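Local coordinates for protein plasmodium falciparum gamete antigen 27/25 (Plasmodium falciparum, PDB 1N81) that is essential for the parasite's sexual development as a gametocyte protein of unknown molecular function, and may act as a dimer, at residues E114-N119 against Q168-V173; W107-V112 against A164-F169; K130-M133 against K137-R140; T7-S12 against V120-E125. One frame throughout, in Å; residues are numbered along the deposited sequence.

Interaction 1: E114-N119 against Q168-V173; sequences EEVSIN and QFLIDV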
loop_
_atom_site.group_PDB
_atom_site.type_symbol
_atom_site.label_atom_id
_atom_site.label_comp_id
_atom_site.label_asym_id
_atom_site.label_seq_id
_atom_site.Cartn_x
_atom_site.Cartn_y
_atom_site.Cartn_z
ATOM N N GLU A 114 3.488 3.585 -6.347
ATOM C CA GLU A 114 4.714 3.522 -7.140
ATOM C C GLU A 114 4.976 4.749 -7.980
ATOM O O GLU A 114 6.079 5.290 -7.973
ATOM C CB GLU A 114 4.737 2.267 -8.011
ATOM C CG GLU A 114 4.870 1.060 -7.134
ATOM C CD GLU A 114 5.007 -0.217 -7.920
ATOM O OE1 GLU A 114 4.755 -0.225 -9.137
ATOM O OE2 GLU A 114 5.358 -1.220 -7.293
ATOM N N GLU A 115 3.960 5.198 -8.681
ATOM C CA GLU A 115 4.062 6.358 -9.550
ATOM C C GLU A 115 4.475 7.596 -8.723
ATOM O O GLU A 115 5.362 8.376 -9.102
ATOM C CB GLU A 115 2.690 6.572 -10.179
ATOM C CG GLU A 115 2.640 7.434 -11.388
ATOM C CD GLU A 115 3.229 6.759 -12.591
ATOM O OE1 GLU A 115 3.158 5.497 -12.694
ATOM O OE2 GLU A 115 3.748 7.518 -13.430
ATOM N N VAL A 116 3.810 7.803 -7.594
ATOM C CA VAL A 116 4.153 8.944 -6.782
ATOM C C VAL A 116 5.591 8.804 -6.275
ATOM O O VAL A 116 6.312 9.803 -6.186
ATOM C CB VAL A 116 3.192 9.115 -5.584
ATOM C CG1 VAL A 116 3.676 10.240 -4.685
ATOM C CG2 VAL A 116 1.801 9.422 -6.081
ATOM N N SER A 117 6.024 7.575 -5.973
ATOM C CA SER A 117 7.373 7.381 -5.456
ATOM C C SER A 117 8.414 7.773 -6.502
ATOM O O SER A 117 9.518 8.207 -6.139
ATOM C CB SER A 117 7.605 5.935 -4.974
ATOM O OG SER A 117 7.904 5.051 -6.032
ATOM N N ILE A 118 8.069 7.628 -7.787
ATOM C CA ILE A 118 8.997 8.013 -8.861
ATOM C C ILE A 118 9.178 9.522 -8.883
ATOM O O ILE A 118 10.285 10.012 -9.042
ATOM C CB ILE A 118 8.498 7.612 -10.273
ATOM C CG1 ILE A 118 8.399 6.088 -10.396
ATOM C CG2 ILE A 118 9.459 8.193 -11.337
ATOM C CD1 ILE A 118 9.693 5.356 -10.057
ATOM N N ASN A 119 8.083 10.260 -8.738
ATOM C CA ASN A 119 8.155 11.720 -8.730
ATOM C C ASN A 119 8.968 12.165 -7.501
ATOM O O ASN A 119 9.750 13.096 -7.584
ATOM C CB ASN A 119 6.746 12.338 -8.699
ATOM C CG ASN A 119 6.007 12.206 -10.046
ATOM O OD1 ASN A 119 6.042 13.104 -10.880
ATOM N ND2 ASN A 119 5.359 11.080 -10.255
ATOM N N GLN A 168 0.726 8.183 3.760
ATOM C CA GLN A 168 1.321 7.531 4.925
ATOM C C GLN A 168 2.344 6.502 4.529
ATOM O O GLN A 168 3.431 6.441 5.108
ATOM C CB GLN A 168 0.279 6.828 5.797
ATOM C CG GLN A 168 0.938 6.259 7.043
ATOM C CD GLN A 168 0.001 5.484 7.897
ATOM O OE1 GLN A 168 -0.353 4.351 7.584
ATOM N NE2 GLN A 168 -0.437 6.099 8.989
ATOM N N PHE A 169 1.986 5.667 3.558
ATOM C CA PHE A 169 2.888 4.627 3.083
ATOM C C PHE A 169 4.217 5.233 2.576
ATOM O O PHE A 169 5.294 4.747 2.890
ATOM C CB PHE A 169 2.222 3.830 1.945
ATOM C CG PHE A 169 3.097 2.737 1.374
ATOM C CD1 PHE A 169 2.883 1.399 1.725
ATOM C CD2 PHE A 169 4.130 3.048 0.488
ATOM C CE1 PHE A 169 3.686 0.362 1.202
ATOM C CE2 PHE A 169 4.943 2.035 -0.045
ATOM C CZ PHE A 169 4.715 0.677 0.319
ATOM N N LEU A 170 4.140 6.279 1.770
ATOM C CA LEU A 170 5.353 6.880 1.235
ATOM C C LEU A 170 6.271 7.407 2.364
ATOM O O LEU A 170 7.464 7.100 2.409
ATOM C CB LEU A 170 4.971 7.999 0.261
ATOM C CG LEU A 170 4.349 7.429 -1.024
ATOM C CD1 LEU A 170 3.684 8.524 -1.787
ATOM C CD2 LEU A 170 5.392 6.748 -1.884
ATOM N N ILE A 171 5.711 8.173 3.290
ATOM C CA ILE A 171 6.516 8.706 4.388
ATOM C C ILE A 171 7.202 7.582 5.164
ATOM O O ILE A 171 8.374 7.661 5.452
ATOM C CB ILE A 171 5.647 9.579 5.330
ATOM C CG1 ILE A 171 5.237 10.852 4.594
ATOM C CG2 ILE A 171 6.453 9.958 6.585
ATOM C CD1 ILE A 171 4.070 11.587 5.226
ATOM N N ASP A 172 6.469 6.519 5.465
ATOM C CA ASP A 172 7.014 5.385 6.184
ATOM C C ASP A 172 8.016 4.554 5.433
ATOM O O ASP A 172 8.936 4.010 6.032
ATOM C CB ASP A 172 5.922 4.385 6.567
ATOM C CG ASP A 172 5.111 4.843 7.705
ATOM O OD1 ASP A 172 5.463 5.902 8.269
ATOM O OD2 ASP A 172 4.138 4.147 8.037
ATOM N N VAL A 173 7.833 4.430 4.125
ATOM C CA VAL A 173 8.676 3.513 3.377
ATOM C C VAL A 173 9.812 4.038 2.520
ATOM O O VAL A 173 10.869 3.423 2.478
ATOM C CB VAL A 173 7.748 2.571 2.532
ATOM C CG1 VAL A 173 8.572 1.537 1.767
ATOM C CG2 VAL A 173 6.725 1.881 3.484
#
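Leu170 pushes its forked end against the side chains of Val116 and Ser117, joining two helices of an all-helical fold: helix 96-122 on one side, the last turns of helix 156-173 on the other. The fork divides its work. Its CD1 methyl presses on Val116 CG1 at 3.4 Å, closer than carbon atoms usually sit, while its CD2 methyl lies 3.9 Å from Ser117 CB. The leucine and valine side chains cross at about a right angle, and the Leu170 CD1 methyl also lies 3.9 Å from Val116 CB. With Val116 CG1 turned anti to its own backbone N (chi1 174°), that methyl, and not CG2, is the one that meets Leu170. All three residues are buried; Ile132 and Leu142 also pack on Val116, Met133 on Leu170 and Ile15 on Ser117.

Away from this small apolar knot the segments do not meet. Ile171 on one helix is exposed, and Glu115 and Asn119 on the other are partly so. There polar groups turn to their own helix or to neighbours: Asn119 ND2 bonds back to Glu115 O at 2.9 Å, reaching it from above the carbonyl plane, and Glu115 OE1 takes a hydrogen bond from Tyr146. The buried hydroxyl of Ser117 is handled the same way. It keeps off the apolar partner and donates from OG to Glu114 O at 2.7 Å, a carbonyl oxygen that also accepts from Ile118 N.

Interaction 2: W107-V112 against A164-F169; sequences WVEQRV and ARISQF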
loop_
_atom_site.group_PDB
_atom_site.type_symbol
_atom_site.label_atom_id
_atom_site.label_comp_id
_atom_site.label_asym_id
_atom_site.label_seq_id
_atom_site.Cartn_x
_atom_site.Cartn_y
_atom_site.Cartn_z
ATOM N N TRP A 107 -4.618 -3.162 -6.604
ATOM C CA TRP A 107 -3.717 -2.879 -7.715
ATOM C C TRP A 107 -3.618 -1.380 -7.944
ATOM O O TRP A 107 -2.519 -0.835 -8.107
ATOM C CB TRP A 107 -4.250 -3.548 -8.985
ATOM C CG TRP A 107 -3.362 -3.516 -10.164
ATOM C CD1 TRP A 107 -2.500 -4.500 -10.562
ATOM C CD2 TRP A 107 -3.226 -2.444 -11.136
ATOM N NE1 TRP A 107 -1.841 -4.117 -11.712
ATOM C CE2 TRP A 107 -2.265 -2.871 -12.086
ATOM C CE3 TRP A 107 -3.824 -1.191 -11.291
ATOM C CZ2 TRP A 107 -1.875 -2.062 -13.172
ATOM C CZ3 TRP A 107 -3.443 -0.390 -12.365
ATOM C CH2 TRP A 107 -2.477 -0.831 -13.298
ATOM N N VAL A 108 -4.775 -0.728 -7.971
ATOM C CA VAL A 108 -4.833 0.696 -8.200
ATOM C C VAL A 108 -4.030 1.462 -7.150
ATOM O O VAL A 108 -3.204 2.304 -7.482
ATOM C CB VAL A 108 -6.287 1.177 -8.208
ATOM C CG1 VAL A 108 -6.334 2.736 -8.085
ATOM C CG2 VAL A 108 -6.977 0.686 -9.542
ATOM N N GLU A 109 -4.257 1.137 -5.888
ATOM C CA GLU A 109 -3.562 1.798 -4.800
ATOM C C GLU A 109 -2.053 1.526 -4.906
ATOM O O GLU A 109 -1.236 2.460 -4.795
ATOM C CB GLU A 109 -4.116 1.321 -3.443
ATOM C CG GLU A 109 -3.534 2.085 -2.249
ATOM C CD GLU A 109 -4.138 1.679 -0.912
ATOM O OE1 GLU A 109 -3.611 2.135 0.121
ATOM O OE2 GLU A 109 -5.131 0.917 -0.872
ATOM N N GLN A 110 -1.674 0.277 -5.164
ATOM C CA GLN A 110 -0.246 -0.029 -5.256
ATOM C C GLN A 110 0.417 0.720 -6.430
ATOM O O GLN A 110 1.516 1.297 -6.296
ATOM C CB GLN A 110 -0.005 -1.541 -5.340
ATOM C CG GLN A 110 1.470 -1.873 -5.319
ATOM C CD GLN A 110 1.756 -3.346 -5.194
ATOM O OE1 GLN A 110 0.874 -4.177 -5.351
ATOM N NE2 GLN A 110 3.003 -3.674 -4.911
ATOM N N ARG A 111 -0.271 0.767 -7.565
ATOM C CA ARG A 111 0.243 1.518 -8.700
ATOM C C ARG A 111 0.382 3.045 -8.427
ATOM O O ARG A 111 1.338 3.678 -8.878
ATOM C CB ARG A 111 -0.674 1.352 -9.894
ATOM C CG ARG A 111 -0.260 2.148 -11.081
ATOM C CD ARG A 111 1.115 1.723 -11.605
ATOM N NE ARG A 111 1.250 2.031 -13.030
ATOM C CZ ARG A 111 1.191 1.128 -14.013
ATOM N NH1 ARG A 111 1.007 -0.153 -13.735
ATOM N NH2 ARG A 111 1.322 1.512 -15.278
ATOM N N VAL A 112 -0.579 3.647 -7.739
ATOM C CA VAL A 112 -0.462 5.078 -7.484
ATOM C C VAL A 112 0.741 5.312 -6.553
ATOM O O VAL A 112 1.545 6.223 -6.802
ATOM C CB VAL A 112 -1.748 5.672 -6.905
ATOM C CG1 VAL A 112 -1.511 7.117 -6.464
ATOM C CG2 VAL A 112 -2.818 5.656 -7.974
ATOM N N ALA A 164 -5.036 8.978 1.895
ATOM C CA ALA A 164 -4.350 9.134 3.176
ATOM C C ALA A 164 -3.339 7.989 3.389
ATOM O O ALA A 164 -2.227 8.214 3.857
ATOM C CB ALA A 164 -5.371 9.167 4.321
ATOM N N ARG A 165 -3.718 6.767 3.032
ATOM C CA ARG A 165 -2.816 5.631 3.193
ATOM C C ARG A 165 -1.583 5.777 2.333
ATOM O O ARG A 165 -0.470 5.451 2.740
ATOM C CB ARG A 165 -3.493 4.343 2.772
ATOM C CG ARG A 165 -4.403 3.724 3.836
ATOM C CD ARG A 165 -4.973 2.420 3.269
ATOM N NE ARG A 165 -6.395 2.565 3.312
ATOM C CZ ARG A 165 -7.195 2.423 2.284
ATOM N NH1 ARG A 165 -6.731 2.113 1.086
ATOM N NH2 ARG A 165 -8.474 2.592 2.474
ATOM N N ILE A 166 -1.814 6.242 1.120
ATOM C CA ILE A 166 -0.763 6.418 0.144
ATOM C C ILE A 166 0.306 7.386 0.687
ATOM O O ILE A 166 1.518 7.085 0.670
ATOM C CB ILE A 166 -1.404 6.939 -1.136
ATOM C CG1 ILE A 166 -2.114 5.770 -1.827
ATOM C CG2 ILE A 166 -0.370 7.638 -2.042
ATOM C CD1 ILE A 166 -2.895 6.213 -3.066
ATOM N N SER A 167 -0.147 8.532 1.173
ATOM C CA SER A 167 0.781 9.522 1.721
ATOM C C SER A 167 1.485 8.889 2.923
ATOM O O SER A 167 2.711 8.991 3.053
ATOM C CB SER A 167 0.039 10.802 2.127
ATOM O OG SER A 167 -0.377 11.515 0.977
ATOM N N GLN A 168 0.726 8.183 3.760
ATOM C CA GLN A 168 1.321 7.531 4.925
ATOM C C GLN A 168 2.344 6.502 4.529
ATOM O O GLN A 168 3.431 6.441 5.108
ATOM C CB GLN A 168 0.279 6.828 5.797
ATOM C CG GLN A 168 0.938 6.259 7.043
ATOM C CD GLN A 168 0.001 5.484 7.897
ATOM O OE1 GLN A 168 -0.353 4.351 7.584
ATOM N NE2 GLN A 168 -0.437 6.099 8.989
ATOM N N PHE A 169 1.986 5.667 3.558
ATOM C CA PHE A 169 2.888 4.627 3.083
ATOM C C PHE A 169 4.217 5.233 2.576
ATOM O O PHE A 169 5.294 4.747 2.890
ATOM C CB PHE A 169 2.222 3.830 1.945
ATOM C CG PHE A 169 3.097 2.737 1.374
ATOM C CD1 PHE A 169 2.883 1.399 1.725
ATOM C CD2 PHE A 169 4.130 3.048 0.488
ATOM C CE1 PHE A 169 3.686 0.362 1.202
ATOM C CE2 PHE A 169 4.943 2.035 -0.045
ATOM C CZ PHE A 169 4.715 0.677 0.319
#
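Glu109 OE1 is shared by two arginines, Arg165 across the contact and Arg84 of helix 71-89, whose NH2 forms a salt bridge with it. Arg165 NH1 meets both oxygens of the carboxylate, making a buried salt bridge between helices 96-122 and 156-173. The nearer oxygen, OE2, is 2.8 Å from NH1, but the N-H points poorly at it; Glu109 OE1 stands farther from NH1, at 3.3 Å, with a much straighter bond of 163°. Both are weak as hydrogen bonds. The carboxylate carbon lies in plane at the guanidinium edge, yet the two flat groups are turned 44° against each other. Glu109 reaches across fully extended, whereas the arginine bends at its third torsion to bring NH1 round to it. The two arginines probably favour the charged form of this buried acid.

Beside the charges the contact is apolar. The aliphatic part of Glu109 slides past Ile166, CG to CG1 at 4.0 Å, and the Ile166 CD1 methyl crosses over to Val112 CG1 at 3.8 Å. The local axes pass 10.3 Å apart at a crossing angle of -43°, an obliquely packed helix pair with an internal ion pair at the core of an all-alpha fold.

Interaction 3: K130-M133 against K137-R140; sequences KRIM and KLIR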
loop_
_atom_site.group_PDB
_atom_site.type_symbol
_atom_site.label_atom_id
_atom_site.label_comp_id
_atom_site.label_asym_id
_atom_site.label_seq_id
_atom_site.Cartn_x
_atom_site.Cartn_y
_atom_site.Cartn_z
ATOM N N LYS A 130 8.729 15.742 0.275
ATOM C CA LYS A 130 7.643 15.634 1.236
ATOM C C LYS A 130 6.354 16.223 0.664
ATOM O O LYS A 130 5.272 15.618 0.804
ATOM C CB LYS A 130 8.017 16.313 2.566
ATOM C CG LYS A 130 6.877 16.369 3.582
ATOM C CD LYS A 130 7.314 16.972 4.926
ATOM C CE LYS A 130 6.189 16.849 5.976
ATOM N NZ LYS A 130 6.639 17.050 7.395
ATOM N N ARG A 131 6.452 17.389 0.026
ATOM C CA ARG A 131 5.270 17.992 -0.567
ATOM C C ARG A 131 4.628 16.978 -1.563
ATOM O O ARG A 131 3.398 16.765 -1.570
ATOM C CB ARG A 131 5.630 19.244 -1.332
ATOM C CG ARG A 131 4.398 19.936 -1.887
ATOM C CD ARG A 131 4.783 21.006 -2.895
ATOM N NE ARG A 131 5.239 20.449 -4.171
ATOM C CZ ARG A 131 4.456 19.780 -5.026
ATOM N NH1 ARG A 131 3.164 19.580 -4.758
ATOM N NH2 ARG A 131 4.972 19.295 -6.144
ATOM N N ILE A 132 5.464 16.347 -2.386
ATOM C CA ILE A 132 4.964 15.390 -3.372
ATOM C C ILE A 132 4.238 14.227 -2.693
ATOM O O ILE A 132 3.141 13.877 -3.104
ATOM C CB ILE A 132 6.108 14.881 -4.303
ATOM C CG1 ILE A 132 6.598 16.037 -5.175
ATOM C CG2 ILE A 132 5.592 13.764 -5.251
ATOM C CD1 ILE A 132 7.904 15.750 -5.932
ATOM N N MET A 133 4.825 13.674 -1.630
ATOM C CA MET A 133 4.209 12.565 -0.899
ATOM C C MET A 133 2.794 12.908 -0.427
ATOM O O MET A 133 1.908 12.038 -0.354
ATOM C CB MET A 133 5.047 12.196 0.319
ATOM C CG MET A 133 6.385 11.594 -0.016
ATOM S SD MET A 133 7.270 11.120 1.481
ATOM C CE MET A 133 8.661 10.275 0.795
ATOM N N LYS A 137 -3.538 16.407 -5.042
ATOM C CA LYS A 137 -3.933 16.705 -6.410
ATOM C C LYS A 137 -3.319 15.684 -7.363
ATOM O O LYS A 137 -3.996 15.152 -8.246
ATOM C CB LYS A 137 -3.480 18.105 -6.800
ATOM C CG LYS A 137 -3.935 18.529 -8.169
ATOM C CD LYS A 137 -4.013 20.056 -8.273
ATOM C CE LYS A 137 -4.861 20.496 -9.460
ATOM N NZ LYS A 137 -4.260 20.106 -10.765
ATOM N N LEU A 138 -2.031 15.436 -7.185
ATOM C CA LEU A 138 -1.316 14.468 -8.014
ATOM C C LEU A 138 -1.939 13.091 -7.763
ATOM O O LEU A 138 -2.199 12.341 -8.689
ATOM C CB LEU A 138 0.170 14.451 -7.645
ATOM C CG LEU A 138 1.038 13.359 -8.279
ATOM C CD1 LEU A 138 1.127 13.563 -9.792
ATOM C CD2 LEU A 138 2.424 13.397 -7.670
ATOM N N ILE A 139 -2.219 12.772 -6.506
ATOM C CA ILE A 139 -2.813 11.477 -6.213
ATOM C C ILE A 139 -4.175 11.301 -6.897
ATOM O O ILE A 139 -4.452 10.245 -7.489
ATOM C CB ILE A 139 -2.922 11.249 -4.694
ATOM C CG1 ILE A 139 -1.502 11.114 -4.104
ATOM C CG2 ILE A 139 -3.732 9.973 -4.401
ATOM C CD1 ILE A 139 -1.470 11.209 -2.579
ATOM N N ARG A 140 -5.004 12.334 -6.848
ATOM C CA ARG A 140 -6.325 12.261 -7.451
ATOM C C ARG A 140 -6.208 12.005 -8.947
ATOM O O ARG A 140 -6.942 11.196 -9.491
ATOM C CB ARG A 140 -7.109 13.557 -7.221
ATOM C CG ARG A 140 -8.557 13.535 -7.798
ATOM C CD ARG A 140 -9.466 12.496 -7.113
ATOM N NE ARG A 140 -9.757 11.364 -7.993
ATOM C CZ ARG A 140 -10.571 10.356 -7.686
ATOM N NH1 ARG A 140 -11.200 10.325 -6.517
ATOM N NH2 ARG A 140 -10.741 9.355 -8.545
#
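Ile132 and Leu138 meet through one methyl each, CG2 of the isoleucine and CD2 of the leucine, 4.0 Å apart, and their side chains run at a slant to each other. Branching decides which methyl is used. In Ile132 the CG1 arm swings beside the backbone N (chi1 -67°), and CG2 is left anti to that N, on the flank where Leu138 arrives. Leu138 answers with the other staggered form: its CG stands anti to the backbone N (chi1 172°). With CD1 at a chi2 of 66°, the CD2 branch is the one left extended, anti to CA, and it reaches Ile132.

These residues flank the tight turn between helix 126-133 and helix 136-150, a helix-turn-helix unit in the plain sense of two helices joined by a very short link. Asp135 in that link ties both ends down: its OD1 accepts a hydrogen bond from Leu138 N, and its OD2 makes a salt bridge with Arg131 NH1. Arg131 curls toward the turn, and its NE pairs with Glu128 as well.

On the next position of each helix the approach is different. Ile139 leaves its backbone at a slant, but its end comes back to put CD1 4.1 Å from Met133 O, a methyl beside a carbonyl oxygen. The Met133 side chain leaves its backbone away from 137-140 and packs on Val120, Ile171 and Val174.

Interaction 4: T7-S12 against V120-E125; sequences THAPLS and VDHARE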
loop_
_atom_site.group_PDB
_atom_site.type_symbol
_atom_site.label_atom_id
_atom_site.label_comp_id
_atom_site.label_asym_id
_atom_site.label_seq_id
_atom_site.Cartn_x
_atom_site.Cartn_y
_atom_site.Cartn_z
ATOM N N THR A 7 10.796 7.040 -18.856
ATOM C CA THR A 7 9.878 6.972 -17.730
ATOM C C THR A 7 9.933 5.721 -16.855
ATOM O O THR A 7 10.085 4.605 -17.342
ATOM C CB THR A 7 8.440 7.161 -18.224
ATOM O OG1 THR A 7 8.366 8.321 -19.069
ATOM C CG2 THR A 7 7.501 7.314 -17.040
ATOM N N HIS A 8 9.781 5.949 -15.554
ATOM C CA HIS A 8 9.809 4.915 -14.529
ATOM C C HIS A 8 11.218 4.450 -14.339
ATOM O O HIS A 8 11.540 3.303 -14.630
ATOM C CB HIS A 8 8.944 3.722 -14.898
ATOM C CG HIS A 8 7.868 3.414 -13.897
ATOM N ND1 HIS A 8 8.130 2.836 -12.673
ATOM C CD2 HIS A 8 6.527 3.595 -13.949
ATOM C CE1 HIS A 8 6.994 2.675 -12.014
ATOM N NE2 HIS A 8 6.009 3.127 -12.767
ATOM N N ALA A 9 12.056 5.357 -13.854
ATOM C CA ALA A 9 13.461 5.068 -13.596
ATOM C C ALA A 9 13.529 3.823 -12.718
ATOM O O ALA A 9 12.518 3.152 -12.490
ATOM C CB ALA A 9 14.117 6.264 -12.879
ATOM N N PRO A 10 14.724 3.482 -12.217
ATOM C CA PRO A 10 14.667 2.283 -11.386
ATOM C C PRO A 10 13.762 2.519 -10.176
ATOM O O PRO A 10 14.214 3.060 -9.161
ATOM C CB PRO A 10 16.124 2.072 -10.978
ATOM C CG PRO A 10 16.890 2.637 -12.145
ATOM C CD PRO A 10 16.120 3.908 -12.440
ATOM N N LEU A 11 12.477 2.184 -10.308
ATOM C CA LEU A 11 11.549 2.280 -9.182
ATOM C C LEU A 11 12.383 1.739 -8.006
ATOM O O LEU A 11 13.102 0.758 -8.187
ATOM C CB LEU A 11 10.359 1.337 -9.423
ATOM C CG LEU A 11 9.426 0.999 -8.251
ATOM C CD1 LEU A 11 8.546 2.202 -7.948
ATOM C CD2 LEU A 11 8.554 -0.186 -8.589
ATOM N N SER A 12 12.326 2.357 -6.827
ATOM C CA SER A 12 13.097 1.829 -5.699
ATOM C C SER A 12 12.735 0.371 -5.396
ATOM O O SER A 12 11.552 0.044 -5.266
ATOM C CB SER A 12 12.839 2.658 -4.439
ATOM O OG SER A 12 13.161 1.875 -3.301
ATOM N N VAL A 120 8.787 11.482 -6.373
ATOM C CA VAL A 120 9.540 11.801 -5.159
ATOM C C VAL A 120 11.067 11.636 -5.373
ATOM O O VAL A 120 11.842 12.552 -5.113
ATOM C CB VAL A 120 9.073 10.914 -3.968
ATOM C CG1 VAL A 120 10.027 11.062 -2.784
ATOM C CG2 VAL A 120 7.640 11.329 -3.549
ATOM N N ASP A 121 11.488 10.480 -5.869
ATOM C CA ASP A 121 12.906 10.218 -6.125
ATOM C C ASP A 121 13.572 11.268 -7.025
ATOM O O ASP A 121 14.754 11.588 -6.854
ATOM C CB ASP A 121 13.105 8.860 -6.813
ATOM C CG ASP A 121 12.731 7.686 -5.940
ATOM O OD1 ASP A 121 12.612 7.843 -4.701
ATOM O OD2 ASP A 121 12.566 6.586 -6.514
ATOM N N HIS A 122 12.823 11.778 -7.997
ATOM C CA HIS A 122 13.370 12.751 -8.928
ATOM C C HIS A 122 13.414 14.171 -8.408
ATOM O O HIS A 122 14.052 15.008 -9.029
ATOM C CB HIS A 122 12.599 12.733 -10.247
ATOM C CG HIS A 122 12.662 11.420 -10.972
ATOM N ND1 HIS A 122 12.016 11.203 -12.172
ATOM C CD2 HIS A 122 13.270 10.251 -10.653
ATOM C CE1 HIS A 122 12.222 9.955 -12.560
ATOM N NE2 HIS A 122 12.979 9.357 -11.656
ATOM N N ALA A 123 12.733 14.458 -7.299
ATOM C CA ALA A 123 12.755 15.817 -6.752
ATOM C C ALA A 123 14.086 16.021 -6.015
ATOM O O ALA A 123 14.624 15.096 -5.405
ATOM C CB ALA A 123 11.585 16.042 -5.818
ATOM N N ARG A 124 14.613 17.233 -6.092
ATOM C CA ARG A 124 15.902 17.570 -5.492
ATOM C C ARG A 124 15.898 17.746 -3.977
ATOM O O ARG A 124 16.614 17.060 -3.263
ATOM C CB ARG A 124 16.422 18.855 -6.142
ATOM C CG ARG A 124 17.887 19.171 -5.898
ATOM C CD ARG A 124 18.262 20.467 -6.617
ATOM N NE ARG A 124 19.709 20.606 -6.782
ATOM C CZ ARG A 124 20.296 21.537 -7.534
ATOM N NH1 ARG A 124 19.557 22.423 -8.195
ATOM N NH2 ARG A 124 21.621 21.570 -7.637
ATOM N N GLU A 125 15.092 18.685 -3.501
ATOM C CA GLU A 125 15.005 18.998 -2.078
ATOM C C GLU A 125 14.129 18.018 -1.302
ATOM O O GLU A 125 13.113 17.547 -1.810
ATOM C CB GLU A 125 14.422 20.404 -1.902
ATOM C CG GLU A 125 14.963 21.475 -2.855
ATOM C CD GLU A 125 16.380 21.914 -2.522
ATOM O OE1 GLU A 125 16.667 22.155 -1.325
ATOM O OE2 GLU A 125 17.197 22.035 -3.464
HETATM O O HOH W 1 12.867 6.096 -9.212
HETATM O O HOH W 2 10.680 4.510 -6.116
#
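Ala9 CB rests on the edge of the His122 ring, in the ring plane and 3.5 Å from NE2. It is the closest direct touch between 7-12 and 120-125. The histidine swings out with CG beside its backbone N (chi1 -62°), which sets the NE2 side of the ring against the arm. At the other end of the contact Asp121 does not reach the arm directly: OD2 lies 4.2 Å from Ser12 N. Water bridges the distance. One water donates to Asp121 OD2 at 2.8 Å while accepting from Ser12 N, also at 2.8 Å; another donates to the same Asp121 OD2 at 2.8 Å and, weakly, to Pro10 O. A single carboxylate oxygen thus takes two water protons.

This surface contact lays an irregular arm along a helix end, just where the arm turns into helix 13-35. Ser12 is the N-cap of that helix, its OG making weak hydrogen bonds to Arg14 N and Ile15 N.

Farther out, each polar partner is steadied from another part of the chain. Asp121 OD1 is hydrogen-bonded to Ser176 OG in the C-terminal tail, and His122 ND1 to Glu4 OE2, nearer the start of the arm. Behind them Ala123 N is bonded to Val120 O, and Lys129 NZ reaches back to the carbonyl oxygens of both Val120 and Ala123.

In the fold
Interactions 1 and 2 are successive contacts along one pair of helices, 96-122 and 156-173, with centres about 8 Å apart; interaction 2 lies nearer the middle of the molecule. Interaction 3 packs against both helices, its centre about 9 Å from that of interaction 1. Ile139 CD1 packs 3.8 Å from Ile166 CG2, and Ser167 OG probably hydrogen-bonds to Met133 O at 2.7 Å. Interaction 4 lies at the C-terminal end of helix 96-122: Leu11 CD1 comes 3.5 Å from Ser117 OG of interaction 1, and Val120 CG2 lies 3.6 Å from Ile132 CG2 of interaction 3. Interactions 2 and 4 do not touch.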